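Local coordinates for AvrRxo1-ORF1 (Xanthomonas oryzae pv. oryzicola, PDB 4Z8T), which is a bacterial type III effector with a polynucleotide kinase domain that probably phosphorylates a nucleotide-like substrate and is bound by its partner AvrRxo1-ORF2, at residues A[2-5]-A[6-10]; A[34-37]-A[38-42]; A[119-122]-A[123-127]. All blocks are in the same frame, centred on the assembly; numbering follows the deposited sequence.

Contact 1 (A[2-5]-A[6-10])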
loop_
_atom_site.group_PDB
_atom_site.type_symbol
_atom_site.label_atom_id
_atom_site.label_comp_id
_atom_site.label_asym_id
_atom_site.label_seq_id
_atom_site.Cartn_x
_atom_site.Cartn_y
_atom_site.Cartn_z
ATOM N N GLN A 2 35.800 4.736 -11.893
ATOM C CA GLN A 2 36.483 5.687 -12.765
ATOM C C GLN A 2 35.475 6.487 -13.604
ATOM O O GLN A 2 34.275 6.458 -13.314
ATOM C CB GLN A 2 37.517 4.970 -13.634
ATOM C CG GLN A 2 38.533 4.149 -12.834
ATOM C CD GLN A 2 38.248 2.650 -12.843
ATOM O OE1 GLN A 2 37.785 2.084 -11.849
ATOM N NE2 GLN A 2 38.546 1.999 -13.965
ATOM N N ARG A 3 35.944 7.194 -14.634
ATOM C CA ARG A 3 35.126 8.250 -15.249
ATOM C C ARG A 3 34.970 8.237 -16.780
ATOM O O ARG A 3 33.852 8.331 -17.294
ATOM C CB ARG A 3 35.631 9.626 -14.797
ATOM C CG ARG A 3 34.812 10.796 -15.325
ATOM C CD ARG A 3 33.388 10.785 -14.779
ATOM N NE ARG A 3 33.315 11.274 -13.403
ATOM C CZ ARG A 3 32.179 11.489 -12.746
ATOM N NH1 ARG A 3 32.206 11.937 -11.497
ATOM N NH2 ARG A 3 31.013 11.258 -13.339
ATOM N N LYS A 4 36.082 8.163 -17.504
ATOM C CA LYS A 4 36.041 8.167 -18.966
ATOM C C LYS A 4 35.481 6.836 -19.469
ATOM O O LYS A 4 35.942 5.780 -19.050
ATOM C CB LYS A 4 37.448 8.378 -19.520
ATOM C CG LYS A 4 37.540 9.328 -20.700
ATOM C CD LYS A 4 38.956 9.878 -20.822
ATOM C CE LYS A 4 38.965 11.302 -21.375
ATOM N NZ LYS A 4 38.676 11.356 -22.839
ATOM N N GLY A 5 34.486 6.888 -20.353
ATOM C CA GLY A 5 33.917 5.674 -20.920
ATOM C C GLY A 5 34.817 5.086 -21.991
ATOM O O GLY A 5 35.610 5.801 -22.602
ATOM N N THR A 6 34.692 3.786 -22.239
ATOM C CA THR A 6 35.557 3.135 -23.214
ATOM C C THR A 6 35.239 3.587 -24.623
ATOM O O THR A 6 36.087 3.490 -25.510
ATOM C CB THR A 6 35.505 1.618 -23.126
ATOM O OG1 THR A 6 34.141 1.179 -23.188
ATOM C CG2 THR A 6 36.145 1.148 -21.819
ATOM N N ASP A 7 34.024 4.085 -24.837
ATOM C CA ASP A 7 33.688 4.605 -26.154
ATOM C C ASP A 7 34.499 5.865 -26.436
ATOM O O ASP A 7 34.885 6.122 -27.578
ATOM C CB ASP A 7 32.182 4.850 -26.301
ATOM C CG ASP A 7 31.609 5.733 -25.206
ATOM O OD1 ASP A 7 32.256 5.912 -24.154
ATOM O OD2 ASP A 7 30.479 6.237 -25.399
ATOM N N GLU A 8 34.779 6.630 -25.388
ATOM C CA GLU A 8 35.609 7.827 -25.519
ATOM C C GLU A 8 37.102 7.488 -25.601
ATOM O O GLU A 8 37.841 8.102 -26.372
ATOM C CB GLU A 8 35.334 8.798 -24.365
ATOM C CG GLU A 8 33.963 9.467 -24.444
ATOM C CD GLU A 8 33.166 9.353 -23.152
ATOM O OE1 GLU A 8 33.644 9.835 -22.101
ATOM O OE2 GLU A 8 32.054 8.776 -23.190
ATOM N N ILE A 9 37.535 6.511 -24.811
ATOM C CA ILE A 9 38.936 6.082 -24.793
ATOM C C ILE A 9 39.355 5.425 -26.112
ATOM O O ILE A 9 40.443 5.694 -26.640
ATOM C CB ILE A 9 39.197 5.095 -23.624
ATOM C CG1 ILE A 9 39.005 5.797 -22.276
ATOM C CG2 ILE A 9 40.587 4.464 -23.723
ATOM C CD1 ILE A 9 39.015 4.864 -21.075
ATOM N N TYR A 10 38.497 4.561 -26.647
ATOM C CA TYR A 10 38.869 3.772 -27.819
ATOM C C TYR A 10 38.242 4.265 -29.122
ATOM O O TYR A 10 38.542 3.746 -30.197
ATOM C CB TYR A 10 38.585 2.284 -27.577
ATOM C CG TYR A 10 39.432 1.721 -26.457
ATOM C CD1 TYR A 10 40.792 1.495 -26.633
ATOM C CD2 TYR A 10 38.880 1.435 -25.218
ATOM C CE1 TYR A 10 41.570 0.993 -25.602
ATOM C CE2 TYR A 10 39.648 0.932 -24.192
ATOM C CZ TYR A 10 40.993 0.715 -24.392
ATOM O OH TYR A 10 41.750 0.221 -23.362
#
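The carbonyl oxygen of Gly5 receives two backbone amides from the first turn of helix 6-10. Ile9 N reaches Gly5 O at 3.0 Å, lying in the carbonyl plane with an N-H...O angle of 158°, while Glu8 N gives the same oxygen a weak, bent bond. Gly5, the N-cap, has no side chain to accept a first-turn amide. Asp7, the second residue of the helix, has its CG between the backbone N and the carbonyl carbon (chi1 54°), which curls OD1 back, yet OD1 takes only a weak, bent bond from Glu8 N at 2.9 Å. OD1 also lies 3.5 Å from Gly5 C.

The Glu8 chain bends at chi2, and OE1 makes a close approach, without a hydrogen bond, 3.5 Å from Gly5 N. Farther along, Ile9 CG1 packs 3.4 Å from Gly5 O, and CG1 and CD1 meet the CB of Lys4 at an oblique crossing. Thr6 OG1 turns to helix 123-141, where Glu129 and the carbonyl of Gln125 bind it. Lys4 NZ remains 5.3 Å from Glu8 OE1, too far for a salt bridge. Asp7 OD1 and Glu8 OE2, both acceptors, approach to 3.0 Å; Arg22, in a salt bridge with Glu8 OE2 and a long, weak ion pair with Asp7 OD2, probably offsets their repulsion, and the positive helix end may help.

Contact 2 (A[34-37]-A[38-42])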
loop_
_atom_site.group_PDB
_atom_site.type_symbol
_atom_site.label_atom_id
_atom_site.label_comp_id
_atom_site.label_asym_id
_atom_site.label_seq_id
_atom_site.Cartn_x
_atom_site.Cartn_y
_atom_site.Cartn_z
ATOM N N PRO A 34 42.011 0.138 -34.013
ATOM C CA PRO A 34 42.142 -1.209 -34.579
ATOM C C PRO A 34 42.155 -2.327 -33.539
ATOM O O PRO A 34 41.507 -3.348 -33.763
ATOM C CB PRO A 34 43.489 -1.154 -35.325
ATOM C CG PRO A 34 43.974 0.278 -35.214
ATOM C CD PRO A 34 42.821 1.108 -34.765
ATOM N N GLU A 35 42.873 -2.153 -32.431
ATOM C CA GLU A 35 42.907 -3.195 -31.412
ATOM C C GLU A 35 41.525 -3.402 -30.820
ATOM O O GLU A 35 41.125 -4.533 -30.536
ATOM C CB GLU A 35 43.878 -2.846 -30.284
ATOM C CG GLU A 35 45.336 -2.815 -30.686
ATOM C CD GLU A 35 45.770 -1.460 -31.195
ATOM O OE1 GLU A 35 44.902 -0.632 -31.552
ATOM O OE2 GLU A 35 46.995 -1.215 -31.231
ATOM N N ARG A 36 40.797 -2.310 -30.627
ATOM C CA ARG A 36 39.475 -2.413 -30.016
ATOM C C ARG A 36 38.495 -3.024 -31.001
ATOM O O ARG A 36 37.623 -3.805 -30.623
ATOM C CB ARG A 36 38.975 -1.051 -29.535
ATOM C CG ARG A 36 37.926 -1.166 -28.430
ATOM C CD ARG A 36 38.535 -1.726 -27.165
ATOM N NE ARG A 36 37.583 -1.752 -26.047
ATOM C CZ ARG A 36 37.912 -2.137 -24.823
ATOM N NH1 ARG A 36 39.156 -2.520 -24.583
ATOM N NH2 ARG A 36 37.014 -2.122 -23.840
ATOM N N ARG A 37 38.660 -2.665 -32.270
ATOM C CA ARG A 37 37.904 -3.248 -33.368
ATOM C C ARG A 37 38.078 -4.762 -33.360
ATOM O O ARG A 37 37.110 -5.514 -33.526
ATOM C CB ARG A 37 38.426 -2.657 -34.683
ATOM C CG ARG A 37 37.466 -2.686 -35.852
ATOM C CD ARG A 37 37.775 -1.555 -36.837
ATOM N NE ARG A 37 39.195 -1.397 -37.128
ATOM C CZ ARG A 37 39.812 -0.221 -37.232
ATOM N NH1 ARG A 37 39.138 0.906 -37.071
ATOM N NH2 ARG A 37 41.110 -0.174 -37.498
ATOM N N LYS A 38 39.311 -5.213 -33.145
ATOM C CA LYS A 38 39.603 -6.643 -33.098
ATOM C C LYS A 38 38.920 -7.326 -31.913
ATOM O O LYS A 38 38.416 -8.442 -32.047
ATOM C CB LYS A 38 41.113 -6.884 -33.039
ATOM C CG LYS A 38 41.866 -6.560 -34.322
ATOM C CD LYS A 38 43.350 -6.892 -34.151
ATOM C CE LYS A 38 44.235 -6.205 -35.195
ATOM N NZ LYS A 38 44.106 -6.796 -36.554
ATOM N N LEU A 39 38.928 -6.664 -30.760
ATOM C CA LEU A 39 38.266 -7.200 -29.568
ATOM C C LEU A 39 36.772 -7.344 -29.821
ATOM O O LEU A 39 36.159 -8.359 -29.452
ATOM C CB LEU A 39 38.511 -6.290 -28.359
ATOM C CG LEU A 39 37.841 -6.716 -27.046
ATOM C CD1 LEU A 39 38.246 -8.133 -26.663
ATOM C CD2 LEU A 39 38.182 -5.730 -25.928
ATOM N N HIS A 40 36.189 -6.330 -30.450
ATOM C CA HIS A 40 34.766 -6.377 -30.799
ATOM C C HIS A 40 34.462 -7.584 -31.662
ATOM O O HIS A 40 33.484 -8.297 -31.426
ATOM C CB HIS A 40 34.343 -5.114 -31.546
ATOM C CG HIS A 40 34.362 -3.880 -30.706
ATOM N ND1 HIS A 40 34.265 -2.613 -31.237
ATOM C CD2 HIS A 40 34.475 -3.718 -29.362
ATOM C CE1 HIS A 40 34.311 -1.723 -30.261
ATOM N NE2 HIS A 40 34.443 -2.369 -29.115
ATOM N N GLU A 41 35.288 -7.802 -32.682
ATOM C CA GLU A 41 35.062 -8.900 -33.609
ATOM C C GLU A 41 35.142 -10.238 -32.888
ATOM O O GLU A 41 34.351 -11.150 -33.145
ATOM C CB GLU A 41 36.065 -8.828 -34.775
ATOM C CG GLU A 41 35.861 -7.599 -35.654
ATOM C CD GLU A 41 37.080 -7.238 -36.501
ATOM O OE1 GLU A 41 38.104 -7.957 -36.451
ATOM O OE2 GLU A 41 37.009 -6.216 -37.217
ATOM N N LYS A 42 36.093 -10.347 -31.970
ATOM C CA LYS A 42 36.276 -11.570 -31.212
ATOM C C LYS A 42 35.062 -11.837 -30.326
ATOM O O LYS A 42 34.550 -12.951 -30.292
ATOM C CB LYS A 42 37.524 -11.490 -30.339
ATOM C CG LYS A 42 37.794 -12.788 -29.602
ATOM C CD LYS A 42 38.964 -12.692 -28.634
ATOM C CE LYS A 42 38.573 -11.975 -27.353
ATOM N NZ LYS A 42 39.573 -12.208 -26.263
#
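Leu39 CD2 covers one face of the Arg36 guanidinium, 3.6 Å from NH1, in the first two turns of alpha-helix 34-60, where i to i+4 backbone bonds bring side chains three and four residues apart together. Arg36 CG lies opposite the backbone N (chi1 -157°) and the chain bends at chi2 (67°), which lays the guanidinium alongside Leu39, the methyl offset toward the rim. His40, one turn after Arg36, crosses it at about a right angle, its ring plane 74° from the guanidinium and its NE2 3.7 Å from Arg36 CG. The carbonyl oxygen of Arg36 lies over one face of that ring, 3.3 Å from His40 CG, and accepts the backbone bond from His40 N at 2.9 Å.

Beyond this shell, Glu129 OE2 of helix 123-141 holds both residues, by a salt bridge with Arg36 NE and a hydrogen bond with His40 NE2. Ser114 and the carbonyl of Leu111 take the remaining guanidinium nitrogens, Tyr10 adds a cation-pi contact, and Trp32 meets the His40 ring edge-to-face.

Arg37 and Glu41, more exposed, run alongside without a salt bridge: Glu41 OE2 comes to 3.8 Å from Arg37 CG but stays 5.3 Å from Arg37 NE.

Contact 3 (A[119-122]-A[123-127])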
loop_
_atom_site.group_PDB
_atom_site.type_symbol
_atom_site.label_atom_id
_atom_site.label_comp_id
_atom_site.label_asym_id
_atom_site.label_seq_id
_atom_site.Cartn_x
_atom_site.Cartn_y
_atom_site.Cartn_z
ATOM N N LYS A 119 40.198 -6.870 -14.298
ATOM C CA LYS A 119 39.222 -5.822 -14.578
ATOM C C LYS A 119 39.829 -4.473 -14.253
ATOM O O LYS A 119 40.215 -4.214 -13.110
ATOM C CB LYS A 119 37.947 -6.008 -13.748
ATOM C CG LYS A 119 37.043 -7.133 -14.206
ATOM C CD LYS A 119 35.808 -7.235 -13.307
ATOM C CE LYS A 119 34.841 -8.294 -13.813
ATOM N NZ LYS A 119 33.577 -8.330 -13.011
ATOM N N ILE A 120 39.903 -3.607 -15.254
ATOM C CA ILE A 120 40.463 -2.288 -15.043
ATOM C C ILE A 120 39.495 -1.150 -15.361
ATOM O O ILE A 120 39.766 0.013 -15.043
ATOM C CB ILE A 120 41.777 -2.145 -15.805
ATOM C CG1 ILE A 120 41.575 -2.478 -17.274
ATOM C CG2 ILE A 120 42.818 -3.082 -15.218
ATOM C CD1 ILE A 120 41.393 -1.270 -18.116
ATOM N N PHE A 121 38.367 -1.485 -15.987
ATOM C CA PHE A 121 37.293 -0.522 -16.210
ATOM C C PHE A 121 36.067 -0.938 -15.400
ATOM O O PHE A 121 35.838 -2.123 -15.188
ATOM C CB PHE A 121 36.892 -0.483 -17.683
ATOM C CG PHE A 121 37.971 -0.003 -18.602
ATOM C CD1 PHE A 121 38.554 1.241 -18.418
ATOM C CD2 PHE A 121 38.371 -0.781 -19.684
ATOM C CE1 PHE A 121 39.549 1.689 -19.291
ATOM C CE2 PHE A 121 39.364 -0.340 -20.557
ATOM C CZ PHE A 121 39.948 0.896 -20.359
ATOM N N SER A 122 35.284 0.038 -14.962
ATOM C CA SER A 122 34.054 -0.254 -14.225
ATOM C C SER A 122 32.936 -0.627 -15.187
ATOM O O SER A 122 33.031 -0.378 -16.391
ATOM C CB SER A 122 33.623 0.960 -13.417
ATOM O OG SER A 122 33.192 2.010 -14.262
ATOM N N SER A 123 31.872 -1.224 -14.659
ATOM C CA SER A 123 30.716 -1.546 -15.490
ATOM C C SER A 123 30.195 -0.312 -16.207
ATOM O O SER A 123 29.874 -0.366 -17.393
ATOM C CB SER A 123 29.598 -2.165 -14.644
ATOM O OG SER A 123 29.987 -3.439 -14.169
ATOM N N ALA A 124 30.097 0.800 -15.492
ATOM C CA ALA A 124 29.593 2.020 -16.105
ATOM C C ALA A 124 30.512 2.493 -17.227
ATOM O O ALA A 124 30.052 3.001 -18.251
ATOM C CB ALA A 124 29.404 3.108 -15.062
ATOM N N GLN A 125 31.816 2.318 -17.038
ATOM C CA GLN A 125 32.778 2.697 -18.060
ATOM C C GLN A 125 32.631 1.908 -19.359
ATOM O O GLN A 125 32.905 2.451 -20.441
ATOM C CB GLN A 125 34.202 2.545 -17.531
ATOM C CG GLN A 125 34.697 3.747 -16.764
ATOM C CD GLN A 125 36.137 3.582 -16.376
ATOM O OE1 GLN A 125 36.479 2.679 -15.617
ATOM N NE2 GLN A 125 37.003 4.434 -16.925
ATOM N N VAL A 126 32.204 0.647 -19.268
ATOM C CA VAL A 126 32.055 -0.167 -20.476
ATOM C C VAL A 126 30.616 -0.260 -20.999
ATOM O O VAL A 126 30.374 -0.915 -22.011
ATOM C CB VAL A 126 32.642 -1.603 -20.326
ATOM C CG1 VAL A 126 34.162 -1.558 -20.083
ATOM C CG2 VAL A 126 31.944 -2.375 -19.195
ATOM N N HIS A 127 29.662 0.381 -20.327
ATOM C CA HIS A 127 28.258 0.134 -20.674
ATOM C C HIS A 127 27.863 0.543 -22.095
ATOM O O HIS A 127 27.198 -0.231 -22.809
ATOM C CB HIS A 127 27.290 0.767 -19.673
ATOM C CG HIS A 127 25.856 0.557 -20.041
ATOM N ND1 HIS A 127 25.228 -0.665 -19.928
ATOM C CD2 HIS A 127 24.935 1.405 -20.559
ATOM C CE1 HIS A 127 23.980 -0.559 -20.349
ATOM N NE2 HIS A 127 23.778 0.687 -20.735
#
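Ser122 and Gln125 bond to each other twice, forming a capping box at the start of helix 123-141, in the region assigned to the Zeta toxin family of P-loop NTPases. Gln125 N donates to Ser122 OG at 3.1 Å, and in return Ser122 N donates to Gln125 OE1 at 3.0 Å, the latter nearly straight with an N-H...O angle of 166°. Ser122 OG lies between its backbone N and carbonyl carbon (chi1 69°), which faces the hydroxyl toward the first turn of the helix. Ser122 O adds the ordinary helical bond from Val126 N.

The tightly packed part lies around the Gln125 amide. Its OE1 comes to 3.4 Å from Phe121 CA and approaches the edge of the Phe121 ring near the ring plane. The amide stands almost upright to the ring, the planes 85° apart. Next to it Val126 CG1 packs 3.8 Å from Phe121 CB. With OE1 held by Ser122 N and NE2 bound to the carbonyl of Lys4, both ends of the buried amide are engaged and its rotation is fixed.

The other side is looser. Ala124 CB approaches Ser122 OG only at 4.0 Å, and Ser123 packs on Trp97 of the AvrRxo1-ORF2 chain, so this cap borders the interface with the partner protein. Within its own chain, Phe121 and Val126, flanking the cap, pack against neighbouring helices: Phe121 on Thr6, Ile9 and Tyr10 of helix 6-10, Val126 on Thr6 and on Lys108 and Leu111 of helix 108-113.

From the N terminus the chain passes through contacts 1, 2 and 3 in series; none nests in or crosses another, and each is local. Contact 1 starts helix 6-10, contact 2 the long helix 34-60, and contact 3 helix 123-141 after the loop that follows helix 108-113. Contacts 1 and 3, about 8 Å apart between centres, are joined by a backbone hydrogen bond, Thr6 N to Gln125 O at 2.9 Å, which sets helix 6-10 against the start of helix 123-141. Contact 2 meets contact 1 where Arg36 NH1 lies 3.5 Å from Tyr10 CE2, but does not touch contact 3. Glu129, farther along helix 123-141, meets both Thr6 of contact 1 and Arg36 and His40 of contact 2.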